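Side-chain contacts in oxidoreductase (Azotobacter vinelandii, PDB 7D5M), which binds NAD in a Rossmann domain and probably acts as an NAD-dependent dehydrogenase related to inositol dehydrogenase: residues Val90-Pro93 and Asn94-Phe98; Glu123-Thr126 and Leu127-Ile130. One frame throughout, in Å; residues are numbered along the deposited sequence.

Contact 1. Residues Val90-Pro93 and Asn94-Phe98. With NAD (nicotinamide-adenine-dinucleotide), chain B.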
ATOM      1  N   VAL A  90     -20.321 -25.509 -19.340  1.00 11.30           N
ATOM      2  CA  VAL A  90     -19.603 -26.761 -18.971  1.00 11.74           C
ATOM      3  C   VAL A  90     -18.643 -26.432 -17.819  1.00 12.21           C
ATOM      4  O   VAL A  90     -17.651 -25.723 -18.041  1.00 12.46           O
ATOM      5  CB  VAL A  90     -18.878 -27.353 -20.192  1.00 12.28           C
ATOM      6  CG1 VAL A  90     -18.124 -28.623 -19.832  1.00 12.31           C
ATOM      7  CG2 VAL A  90     -19.826 -27.592 -21.356  1.00 12.64           C
ATOM      8  N   ALA A  91     -18.958 -26.903 -16.619  1.00 12.18           N
ATOM      9  CA  ALA A  91     -18.188 -26.607 -15.389  1.00 12.97           C
ATOM     10  C   ALA A  91     -17.808 -27.920 -14.716  1.00 13.55           C
ATOM     11  O   ALA A  91     -17.759 -27.967 -13.479  1.00 14.15           O
ATOM     12  CB  ALA A  91     -18.993 -25.722 -14.478  1.00 13.02           C
ATOM     13  N   THR A  92     -17.543 -28.949 -15.518  1.00 13.78           N
ATOM     14  CA  THR A  92     -17.078 -30.270 -15.039  1.00 13.68           C
ATOM     15  C   THR A  92     -15.567 -30.202 -14.877  1.00 14.39           C
ATOM     16  O   THR A  92     -14.935 -29.220 -15.244  1.00 14.10           O
ATOM     17  CB  THR A  92     -17.502 -31.377 -16.007  1.00 13.88           C
ATOM     18  OG1 THR A  92     -17.010 -31.007 -17.297  1.00 13.77           O
ATOM     19  CG2 THR A  92     -19.001 -31.584 -16.044  1.00 14.03           C
ATOM     20  N   PRO A  93     -14.931 -31.228 -14.289  1.00 15.02           N
ATOM     21  CA  PRO A  93     -13.470 -31.312 -14.329  1.00 15.68           C
ATOM     22  C   PRO A  93     -12.939 -31.378 -15.770  1.00 15.64           C
ATOM     23  O   PRO A  93     -13.657 -31.773 -16.672  1.00 15.05           O
ATOM     24  CB  PRO A  93     -13.166 -32.580 -13.526  1.00 15.99           C
ATOM     25  CG  PRO A  93     -14.383 -32.758 -12.635  1.00 16.20           C
ATOM     26  CD  PRO A  93     -15.549 -32.293 -13.487  1.00 15.92           C
ATOM     27  N   ASN A  94     -11.671 -31.004 -15.934  1.00 15.78           N
ATOM     28  CA  ASN A  94     -11.014 -30.695 -17.231  1.00 16.77           C
ATOM     29  C   ASN A  94     -11.162 -31.860 -18.213  1.00 16.50           C
ATOM     30  O   ASN A  94     -11.380 -31.580 -19.401  1.00 16.26           O
ATOM     31  CB  ASN A  94      -9.529 -30.395 -17.048  1.00 17.55           C
ATOM     32  CG  ASN A  94      -9.287 -29.164 -16.210  1.00 17.88           C
ATOM     33  OD1 ASN A  94     -10.211 -28.402 -15.940  1.00 17.87           O
ATOM     34  ND2 ASN A  94      -8.045 -28.977 -15.785  1.00 19.45           N
ATOM     35  N   GLY A  95     -11.058 -33.101 -17.716  1.00 16.79           N
ATOM     36  CA  GLY A  95     -11.020 -34.329 -18.540  1.00 17.19           C
ATOM     37  C   GLY A  95     -12.257 -34.528 -19.397  1.00 17.42           C
ATOM     38  O   GLY A  95     -12.169 -35.276 -20.391  1.00 17.57           O
ATOM     39  N   THR A  96     -13.385 -33.908 -19.046  1.00 16.87           N
ATOM     40  CA  THR A  96     -14.681 -34.126 -19.738  1.00 15.96           C
ATOM     41  C   THR A  96     -15.050 -32.928 -20.631  1.00 14.88           C
ATOM     42  O   THR A  96     -16.076 -33.025 -21.321  1.00 15.18           O
ATOM     43  CB  THR A  96     -15.795 -34.447 -18.733  1.00 17.14           C
ATOM     44  OG1 THR A  96     -15.855 -33.375 -17.791  1.00 16.35           O
ATOM     45  CG2 THR A  96     -15.580 -35.770 -18.025  1.00 18.00           C
ATOM     46  N   HIS A  97     -14.269 -31.844 -20.642  1.00 14.27           N
ATOM     47  CA  HIS A  97     -14.613 -30.606 -21.396  1.00 13.82           C
ATOM     48  C   HIS A  97     -14.753 -30.920 -22.888  1.00 13.75           C
ATOM     49  O   HIS A  97     -15.708 -30.449 -23.510  1.00 12.88           O
ATOM     50  CB  HIS A  97     -13.565 -29.512 -21.200  1.00 13.38           C
ATOM     51  CG  HIS A  97     -13.558 -28.925 -19.833  1.00 13.14           C
ATOM     52  ND1 HIS A  97     -12.744 -27.869 -19.510  1.00 13.27           N
ATOM     53  CD2 HIS A  97     -14.251 -29.239 -18.717  1.00 13.20           C
ATOM     54  CE1 HIS A  97     -12.921 -27.556 -18.244  1.00 13.25           C
ATOM     55  NE2 HIS A  97     -13.848 -28.374 -17.734  1.00 13.37           N
ATOM     56  N   PHE A  98     -13.813 -31.684 -23.444  1.00 13.73           N
ATOM     57  CA  PHE A  98     -13.779 -31.965 -24.900  1.00 14.53           C
ATOM     58  C   PHE A  98     -15.063 -32.694 -25.311  1.00 14.44           C
ATOM     59  O   PHE A  98     -15.765 -32.215 -26.223  1.00 14.27           O
ATOM     60  CB  PHE A  98     -12.538 -32.768 -25.284  1.00 14.80           C
ATOM     61  CG  PHE A  98     -12.545 -33.183 -26.729  1.00 15.81           C
ATOM     62  CD1 PHE A  98     -12.130 -32.312 -27.724  1.00 16.79           C
ATOM     63  CD2 PHE A  98     -13.011 -34.440 -27.097  1.00 17.06           C
ATOM     64  CE1 PHE A  98     -12.159 -32.696 -29.056  1.00 16.74           C
ATOM     65  CE2 PHE A  98     -13.048 -34.818 -28.430  1.00 17.21           C
ATOM     66  CZ  PHE A  98     -12.617 -33.948 -29.406  1.00 17.80           C
TER
HETATM   67  PA  NAD B 500     -15.055 -29.106  -8.600  1.00 22.31           P
HETATM   68  O1A NAD B 500     -14.448 -30.467  -8.459  1.00 23.28           O
HETATM   69  O2A NAD B 500     -15.106 -28.171  -7.433  1.00 20.27           O
HETATM   70  O5B NAD B 500     -16.536 -29.270  -9.201  1.00 21.11           O
HETATM   71  C5B NAD B 500     -16.874 -30.296 -10.186  1.00 19.22           C
HETATM   72  C4B NAD B 500     -18.378 -30.356 -10.291  1.00 18.31           C
HETATM   73  O4B NAD B 500     -18.770 -31.070 -11.492  1.00 17.49           O
HETATM   74  C3B NAD B 500     -19.083 -31.089  -9.142  1.00 17.91           C
HETATM   75  O3B NAD B 500     -20.348 -30.490  -8.899  1.00 16.96           O
HETATM   76  C2B NAD B 500     -19.213 -32.508  -9.706  1.00 17.11           C
HETATM   77  O2B NAD B 500     -20.213 -33.294  -9.100  1.00 16.39           O
HETATM   78  C1B NAD B 500     -19.588 -32.167 -11.141  1.00 17.63           C
HETATM   79  N9A NAD B 500     -19.341 -33.223 -12.111  1.00 18.69           N
HETATM   80  C8A NAD B 500     -18.194 -33.962 -12.235  1.00 18.17           C
HETATM   81  N7A NAD B 500     -18.223 -34.794 -13.246  1.00 18.83           N
HETATM   82  C5A NAD B 500     -19.456 -34.577 -13.839  1.00 19.06           C
HETATM   83  C6A NAD B 500     -20.071 -35.149 -14.971  1.00 19.67           C
HETATM   84  N6A NAD B 500     -19.490 -36.069 -15.745  1.00 19.35           N
HETATM   85  N1A NAD B 500     -21.306 -34.697 -15.301  1.00 19.96           N
HETATM   86  C2A NAD B 500     -21.876 -33.767 -14.519  1.00 19.43           C
HETATM   87  N3A NAD B 500     -21.388 -33.148 -13.442  1.00 18.79           N
HETATM   88  C4A NAD B 500     -20.158 -33.606 -13.149  1.00 19.04           C
HETATM   89  O3  NAD B 500     -14.306 -28.308  -9.791  1.00 21.69           O
HETATM   90  PN  NAD B 500     -14.154 -26.709 -10.017  1.00 21.76           P
HETATM   91  O1N NAD B 500     -12.994 -26.194  -9.211  1.00 22.52           O
HETATM   92  O2N NAD B 500     -15.497 -26.068  -9.834  1.00 18.56           O
HETATM   93  O5D NAD B 500     -13.718 -26.637 -11.558  1.00 22.26           O
HETATM   94  C5D NAD B 500     -14.559 -27.128 -12.604  1.00 20.09           C
HETATM   95  C4D NAD B 500     -14.011 -26.560 -13.884  1.00 20.46           C
HETATM   96  O4D NAD B 500     -13.978 -25.114 -13.775  1.00 20.51           O
HETATM   97  C3D NAD B 500     -12.571 -26.983 -14.196  1.00 19.21           C
HETATM   98  O3D NAD B 500     -12.411 -27.123 -15.597  1.00 19.76           O
HETATM   99  C2D NAD B 500     -11.739 -25.820 -13.642  1.00 20.29           C
HETATM  100  O2D NAD B 500     -10.481 -25.676 -14.284  1.00 18.49           O
HETATM  101  C1D NAD B 500     -12.653 -24.640 -13.978  1.00 21.01           C
HETATM  102  N1N NAD B 500     -12.451 -23.431 -13.122  1.00 20.98           N
HETATM  103  C2N NAD B 500     -12.268 -22.207 -13.728  1.00 21.59           C
HETATM  104  C3N NAD B 500     -12.025 -21.064 -12.963  1.00 20.09           C
HETATM  105  C7N NAD B 500     -11.994 -19.737 -13.690  1.00 19.39           C
HETATM  106  O7N NAD B 500     -12.432 -19.679 -14.844  1.00 17.44           O
HETATM  107  N7N NAD B 500     -11.523 -18.683 -13.031  1.00 15.95           N
HETATM  108  C4N NAD B 500     -11.844 -21.200 -11.583  1.00 21.56           C
HETATM  109  C5N NAD B 500     -12.016 -22.450 -10.989  1.00 20.98           C
HETATM  110  C6N NAD B 500     -12.462 -23.503 -11.757  1.00 21.30           C
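His97 and Thr96 bond back onto the backbone carbonyls of Thr92 and Pro93, a tight polar turn contact where strand 87-91 runs out and helix 97-106 begins. The imidazole donates through NE2 to Thr92 O at 2.8 Å; the acceptor lies near the ring plane, while the donor sits 45° above the carbonyl plane. Its other nitrogen, ND1, is hydrogen-bonded to Pro116 O, so both ring nitrogens are engaged and the ring's rotation is fixed. Asn94 CA lies over the centre of one ring face, 3.7 Å above the plane. Pro93 O takes two bonds from Thr96, from N at 3.2 Å, nearly straight, and from OG1 at 2.9 Å in the carbonyl plane. Thr96 chi1 of 56° sets OG1 between the backbone N and the carbonyl carbon, and there it also meets Thr92 OG1 at 2.7 Å. This is the strand-to-helix turn of a Rossmann beta-alpha-beta unit, and it lines the NAD site: Asn94 OD1 faces the ribose hydroxyls, though O3D sits too near His97 for its bond to be sure, and Pro93 CD lies 3.4 Å from C8A of the adenine. An alanine in place of His97 would probably leave Thr92 O and Pro116 O each without its imidazole nitrogen and open a gap beside Asn94 CA. Trp190 packs against Pro93 and Asn94.

Contact 2. Residues Glu123-Thr126 and Leu127-Ile130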
ATOM      1  N   GLU A 123      -7.024 -31.831 -30.129  1.00 18.01           N
ATOM      2  CA  GLU A 123      -8.429 -31.801 -29.636  1.00 18.74           C
ATOM      3  C   GLU A 123      -8.996 -30.383 -29.776  1.00 17.43           C
ATOM      4  O   GLU A 123     -10.152 -30.233 -30.204  1.00 16.98           O
ATOM      5  CB  GLU A 123      -8.518 -32.195 -28.161  1.00 19.56           C
ATOM      6  CG  GLU A 123      -8.527 -33.684 -27.892  1.00 22.09           C
ATOM      7  CD  GLU A 123      -8.509 -33.982 -26.401  1.00 24.68           C
ATOM      8  OE1 GLU A 123      -7.588 -33.494 -25.721  1.00 28.13           O
ATOM      9  OE2 GLU A 123      -9.421 -34.668 -25.913  1.00 29.90           O
ATOM     10  N   ALA A 124      -8.226 -29.367 -29.376  1.00 16.43           N
ATOM     11  CA  ALA A 124      -8.649 -27.950 -29.437  1.00 15.75           C
ATOM     12  C   ALA A 124      -8.988 -27.575 -30.886  1.00 15.43           C
ATOM     13  O   ALA A 124     -10.038 -26.935 -31.115  1.00 14.78           O
ATOM     14  CB  ALA A 124      -7.568 -27.052 -28.893  1.00 15.39           C
ATOM     15  N   GLU A 125      -8.117 -27.944 -31.829  1.00 16.10           N
ATOM     16  CA  GLU A 125      -8.294 -27.631 -33.272  1.00 16.89           C
ATOM     17  C   GLU A 125      -9.579 -28.307 -33.765  1.00 16.62           C
ATOM     18  O   GLU A 125     -10.331 -27.660 -34.525  1.00 15.63           O
ATOM     19  CB  GLU A 125      -7.066 -28.068 -34.074  1.00 17.56           C
ATOM     20  CG  GLU A 125      -5.820 -27.272 -33.733  1.00 19.08           C
ATOM     21  CD  GLU A 125      -5.688 -25.921 -34.408  1.00 21.07           C
ATOM     22  OE1 GLU A 125      -6.665 -25.441 -35.024  1.00 22.95           O
ATOM     23  OE2 GLU A 125      -4.595 -25.351 -34.317  1.00 24.96           O
ATOM     24  N   THR A 126      -9.831 -29.546 -33.344  1.00 16.06           N
ATOM     25  CA  THR A 126     -11.052 -30.307 -33.713  1.00 16.84           C
ATOM     26  C   THR A 126     -12.294 -29.597 -33.165  1.00 16.13           C
ATOM     27  O   THR A 126     -13.264 -29.411 -33.921  1.00 14.86           O
ATOM     28  CB  THR A 126     -10.988 -31.748 -33.196  1.00 17.04           C
ATOM     29  OG1 THR A 126      -9.821 -32.294 -33.804  1.00 17.79           O
ATOM     30  CG2 THR A 126     -12.231 -32.540 -33.528  1.00 18.20           C
ATOM     31  N   LEU A 127     -12.280 -29.234 -31.883  1.00 15.75           N
ATOM     32  CA  LEU A 127     -13.419 -28.526 -31.249  1.00 16.30           C
ATOM     33  C   LEU A 127     -13.712 -27.247 -32.025  1.00 15.08           C
ATOM     34  O   LEU A 127     -14.896 -26.951 -32.270  1.00 14.43           O
ATOM     35  CB  LEU A 127     -13.070 -28.156 -29.807  1.00 17.48           C
ATOM     36  CG  LEU A 127     -13.472 -29.150 -28.728  1.00 18.59           C
ATOM     37  CD1 LEU A 127     -13.392 -28.460 -27.378  1.00 18.93           C
ATOM     38  CD2 LEU A 127     -14.868 -29.719 -28.957  1.00 18.65           C
ATOM     39  N   ARG A 128     -12.662 -26.492 -32.353  1.00 14.11           N
ATOM     40  CA  ARG A 128     -12.843 -25.192 -33.034  1.00 14.41           C
ATOM     41  C   ARG A 128     -13.491 -25.450 -34.397  1.00 14.03           C
ATOM     42  O   ARG A 128     -14.438 -24.727 -34.760  1.00 13.55           O
ATOM     43  CB  ARG A 128     -11.533 -24.417 -33.171  1.00 14.95           C
ATOM     44  CG  ARG A 128     -11.706 -23.179 -34.039  1.00 15.47           C
ATOM     45  CD  ARG A 128     -10.616 -22.152 -33.922  1.00 16.34           C
ATOM     46  NE  ARG A 128      -9.309 -22.692 -34.207  1.00 16.55           N
ATOM     47  CZ  ARG A 128      -8.172 -22.021 -34.052  1.00 17.07           C
ATOM     48  NH1 ARG A 128      -8.178 -20.774 -33.611  1.00 16.80           N
ATOM     49  NH2 ARG A 128      -7.028 -22.604 -34.352  1.00 17.16           N
ATOM     50  N   GLU A 129     -13.010 -26.440 -35.151  1.00 14.15           N
ATOM     51  CA  GLU A 129     -13.601 -26.722 -36.490  1.00 14.11           C
ATOM     52  C   GLU A 129     -15.078 -27.086 -36.336  1.00 13.43           C
ATOM     53  O   GLU A 129     -15.888 -26.624 -37.167  1.00 12.73           O
ATOM     54  CB  GLU A 129     -12.813 -27.801 -37.228  1.00 14.76           C
ATOM     55  CG  GLU A 129     -11.471 -27.289 -37.702  1.00 16.34           C
ATOM     56  CD  GLU A 129     -10.954 -27.936 -38.968  1.00 18.79           C
ATOM     57  OE1 GLU A 129     -11.340 -29.094 -39.237  1.00 20.89           O
ATOM     58  OE2 GLU A 129     -10.161 -27.280 -39.674  1.00 22.35           O
ATOM     59  N   ILE A 130     -15.435 -27.845 -35.303  1.00 12.47           N
ATOM     60  CA  ILE A 130     -16.840 -28.290 -35.096  1.00 12.58           C
ATOM     61  C   ILE A 130     -17.697 -27.082 -34.682  1.00 12.77           C
ATOM     62  O   ILE A 130     -18.815 -26.952 -35.197  1.00 13.09           O
ATOM     63  CB  ILE A 130     -16.913 -29.463 -34.099  1.00 12.76           C
ATOM     64  CG1 ILE A 130     -16.208 -30.708 -34.657  1.00 13.08           C
ATOM     65  CG2 ILE A 130     -18.364 -29.757 -33.740  1.00 13.18           C
ATOM     66  CD1 ILE A 130     -16.115 -31.872 -33.690  1.00 13.53           C
TER
HETATM   67  O   HOH W   1      -9.299 -25.425 -35.596  1.00 18.11           O
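The backbone of 123-130 is regular alpha-helix, with i to i+4 hydrogen bonds running from Leu127 N to Glu123 O through Ile130 N to Thr126 O, all close to 3 Å. On one side of this helix Glu125 and Arg128 lie alongside each other, pointing the same way, and join in an i to i+3 salt bridge. Arg128 NH2 gives a nearly straight bond to Glu125 OE1 at 2.9 Å; the oxygen lies in the guanidinium plane, but the nitrogen comes from above the carboxylate plane, and the two flat groups are turned 52° apart. Both chains have to bend to meet: Glu125 folds at its second torsion (chi2 -81°), Arg128 at its third (chi3 56°). A water ties the pair to the backbone, donating to Glu125 OE1 and to Glu125 O, each at 2.7 Å, and accepting from Arg128 NE at 3.1 Å. OE1 therefore receives two bonds, and the guanidinium is gripped along its edge by the carboxylate oxygen and the water. Arg128 NH1 reaches beyond the helix to His364 ND1. Further round, the Thr126 and Ile130 side chains lie side by side, CG2 of Thr126 3.9 Å from CD1 of Ile130, while Thr126 OG1 turns back to the carbonyl of Glu122. Leu127 is buried and packs on Phe98, and Ala124 rests on Val367. Helix 121-133 is the connecting helix between strands 110-113 and 138-140, a right-handed beta-alpha-beta crossover of the NAD-binding Rossmann fold.

How the contacts relate
Starting from the N terminus, the chain reaches contact 1 first, at the turn from strand 87-91 into helix 97-106, and that contact is closed before contact 2 begins. Strand 110-113 lies between them, and contact 2 then spans three- and four-residue steps within helix 121-133. They are in series, neither nested nor crossed, with centres about 15 Å apart. Contact 1 closes the short loop beside NAD; contact 2 closes only helical turns. They meet through Phe98, whose CD1 is 3.6 Å from Leu127 CG and whose CE1 lies against the carbonyl oxygen of Glu123. Two neighbouring helices of the Rossmann domain are packed together there.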